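Local atomic coordinates of CdiA-CT toxin, Conserved domain protein (Yersinia pseudotuberculosis serotype O:3, PDB entry 4ZQU), a protein that probably cleaves nucleic acid as the C-terminal nuclease toxin of a contact-dependent growth inhibition system, and is bound by its immunity protein. Residues K22-F27 with G32-A37. Sequence-based numbering, arbitrary orientation.
Sequences KTYDYF and GAVVSA
A classic beta bulge interrupts the antiparallel hairpin formed by strands 26-27 and 33-39: two consecutive residues, Asp25 and Tyr26, stand opposite the single Val35, and their amides converge on its carbonyl. Asp25 N and Tyr26 N each lie 3.0 Å from Val35 O, both in the carbonyl plane; the Tyr26 bond is nearly straight (N-H...O angle 167°), the Asp25 bond less so. The bond from Val35 N back to Tyr26 O is straighter still (172°), although its donor sits above the carbonyl plane.

Beyond the bulge, each bond joins one side chain to one backbone atom. Asp25 CG stands beside its own backbone N (chi1 -58°), which brings OD2 to the Ala37 amide; OD2 accepts Ala37 N at 2.6 Å on its anti side, slightly out of the carboxylate plane. Ser36 OG donates to Thr23 O at 2.6 Å, and Asn61 adds a weak hydrogen bond to the same hydroxyl.

Strand 26-27 is outermost on this side of the chain's mixed sheet, though Asp25 and Phe27 also make backbone hydrogen bonds to Leu17 and Ser15; strand 33-39 runs parallel to strand 85-92, an alpha/beta arrangement consistent with the PDDEXK assignment. Val34 wedges between two aromatic rings on one face of the hairpin. Its CG2 lies over a face of the Tyr24 ring, 4.0 Å from the centroid and offset toward the rim, a CH-pi contact; Tyr24 OH is hydrogen-bonded to Thr65 O. The other methyl, CG1, meets Phe27 CD1 obliquely at 3.4 Å, while Gly32 O approaches that ring at its edge, 3.5 Å from CE1. On the reverse face, Tyr26 CB packs 4.0 Å from Val35 CB, and Val7 of helix 3-9 touches both side chains.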
loop_
_atom_site.group_PDB
_atom_site.type_symbol
_atom_site.label_atom_id
_atom_site.label_comp_id
_atom_site.label_asym_id
_atom_site.label_seq_id
_atom_site.Cartn_x
_atom_site.Cartn_y
_atom_site.Cartn_z
ATOM N N LYS A 22 -7.014 1.985 -2.487
ATOM C CA LYS A 22 -7.858 0.974 -3.113
ATOM C C LYS A 22 -9.114 0.770 -2.272
ATOM O O LYS A 22 -9.894 1.701 -2.055
ATOM C CB LYS A 22 -7.110 -0.350 -3.284
ATOM C CG LYS A 22 -6.021 -0.326 -4.341
ATOM C CD LYS A 22 -6.522 -0.958 -5.631
ATOM C CE LYS A 22 -5.474 -1.857 -6.269
ATOM N NZ LYS A 22 -5.149 -1.399 -7.648
ATOM N N THR A 23 -9.285 -0.449 -1.779
ATOM C CA THR A 23 -10.442 -0.796 -0.971
ATOM C C THR A 23 -10.060 -0.949 0.502
ATOM O O THR A 23 -10.927 -0.998 1.373
ATOM C CB THR A 23 -11.085 -2.090 -1.477
ATOM O OG1 THR A 23 -12.236 -2.402 -0.687
ATOM C CG2 THR A 23 -10.088 -3.231 -1.391
ATOM N N TYR A 24 -8.760 -1.012 0.776
ATOM C CA TYR A 24 -8.273 -1.233 2.134
ATOM C C TYR A 24 -8.218 0.063 2.935
ATOM O O TYR A 24 -7.592 1.038 2.517
ATOM C CB TYR A 24 -6.891 -1.888 2.109
ATOM C CG TYR A 24 -6.865 -3.245 1.444
ATOM C CD1 TYR A 24 -7.988 -4.063 1.445
ATOM C CD2 TYR A 24 -5.721 -3.703 0.807
ATOM C CE1 TYR A 24 -7.971 -5.303 0.834
ATOM C CE2 TYR A 24 -5.693 -4.943 0.193
ATOM C CZ TYR A 24 -6.821 -5.739 0.209
ATOM O OH TYR A 24 -6.801 -6.974 -0.398
ATOM N N ASP A 25 -8.874 0.063 4.090
ATOM C CA ASP A 25 -8.919 1.243 4.944
ATOM C C ASP A 25 -7.979 1.087 6.133
ATOM O O ASP A 25 -7.377 2.055 6.593
ATOM C CB ASP A 25 -10.351 1.495 5.417
ATOM C CG ASP A 25 -11.316 1.686 4.261
ATOM O OD1 ASP A 25 -10.958 2.389 3.294
ATOM O OD2 ASP A 25 -12.430 1.127 4.311
ATOM N N TYR A 26 -7.851 -0.143 6.620
ATOM C CA TYR A 26 -6.967 -0.433 7.742
ATOM C C TYR A 26 -6.012 -1.574 7.434
ATOM O O TYR A 26 -6.335 -2.485 6.672
ATOM C CB TYR A 26 -7.777 -0.766 8.992
ATOM C CG TYR A 26 -8.547 0.408 9.527
ATOM C CD1 TYR A 26 -7.960 1.298 10.414
ATOM C CD2 TYR A 26 -9.858 0.637 9.136
ATOM C CE1 TYR A 26 -8.657 2.382 10.900
ATOM C CE2 TYR A 26 -10.565 1.718 9.618
ATOM C CZ TYR A 26 -9.958 2.588 10.499
ATOM O OH TYR A 26 -10.657 3.667 10.986
ATOM N N PHE A 27 -4.833 -1.518 8.041
ATOM C CA PHE A 27 -3.835 -2.560 7.879
ATOM C C PHE A 27 -3.119 -2.793 9.198
ATOM O O PHE A 27 -2.435 -1.903 9.699
ATOM C CB PHE A 27 -2.835 -2.179 6.786
ATOM C CG PHE A 27 -1.850 -3.267 6.452
ATOM C CD1 PHE A 27 -2.256 -4.584 6.368
ATOM C CD2 PHE A 27 -0.519 -2.970 6.221
ATOM C CE1 PHE A 27 -1.354 -5.587 6.057
ATOM C CE2 PHE A 27 0.386 -3.971 5.914
ATOM C CZ PHE A 27 -0.034 -5.278 5.831
ATOM N N GLY A 32 -0.732 -8.367 9.593
ATOM C CA GLY A 32 -0.982 -8.418 8.165
ATOM C C GLY A 32 -2.448 -8.544 7.804
ATOM O O GLY A 32 -2.797 -8.763 6.645
ATOM N N ALA A 33 -3.310 -8.413 8.805
ATOM C CA ALA A 33 -4.747 -8.437 8.583
ATOM C C ALA A 33 -5.206 -7.126 7.959
ATOM O O ALA A 33 -4.981 -6.059 8.527
ATOM C CB ALA A 33 -5.476 -8.688 9.887
ATOM N N VAL A 34 -5.839 -7.197 6.791
ATOM C CA VAL A 34 -6.384 -5.991 6.172
ATOM C C VAL A 34 -7.885 -5.894 6.413
ATOM O O VAL A 34 -8.588 -6.903 6.465
ATOM C CB VAL A 34 -6.111 -5.930 4.651
ATOM C CG1 VAL A 34 -4.627 -5.941 4.376
ATOM C CG2 VAL A 34 -6.792 -7.074 3.929
ATOM N N VAL A 35 -8.367 -4.668 6.571
ATOM C CA VAL A 35 -9.782 -4.430 6.792
ATOM C C VAL A 35 -10.313 -3.382 5.824
ATOM O O VAL A 35 -9.734 -2.305 5.679
ATOM C CB VAL A 35 -10.063 -3.971 8.235
ATOM C CG1 VAL A 35 -11.534 -3.625 8.407
ATOM C CG2 VAL A 35 -9.648 -5.042 9.228
ATOM N N SER A 36 -11.411 -3.708 5.153
ATOM C CA SER A 36 -12.106 -2.739 4.318
ATOM C C SER A 36 -13.419 -2.327 4.972
ATOM O O SER A 36 -14.302 -3.159 5.186
ATOM C CB SER A 36 -12.368 -3.305 2.928
ATOM O OG SER A 36 -13.012 -2.337 2.118
ATOM N N ALA A 37 -13.536 -1.041 5.292
ATOM C CA ALA A 37 -14.724 -0.508 5.948
ATOM C C ALA A 37 -15.728 0.007 4.929
ATOM O O ALA A 37 -15.545 1.076 4.348
ATOM C CB ALA A 37 -14.340 0.603 6.921
#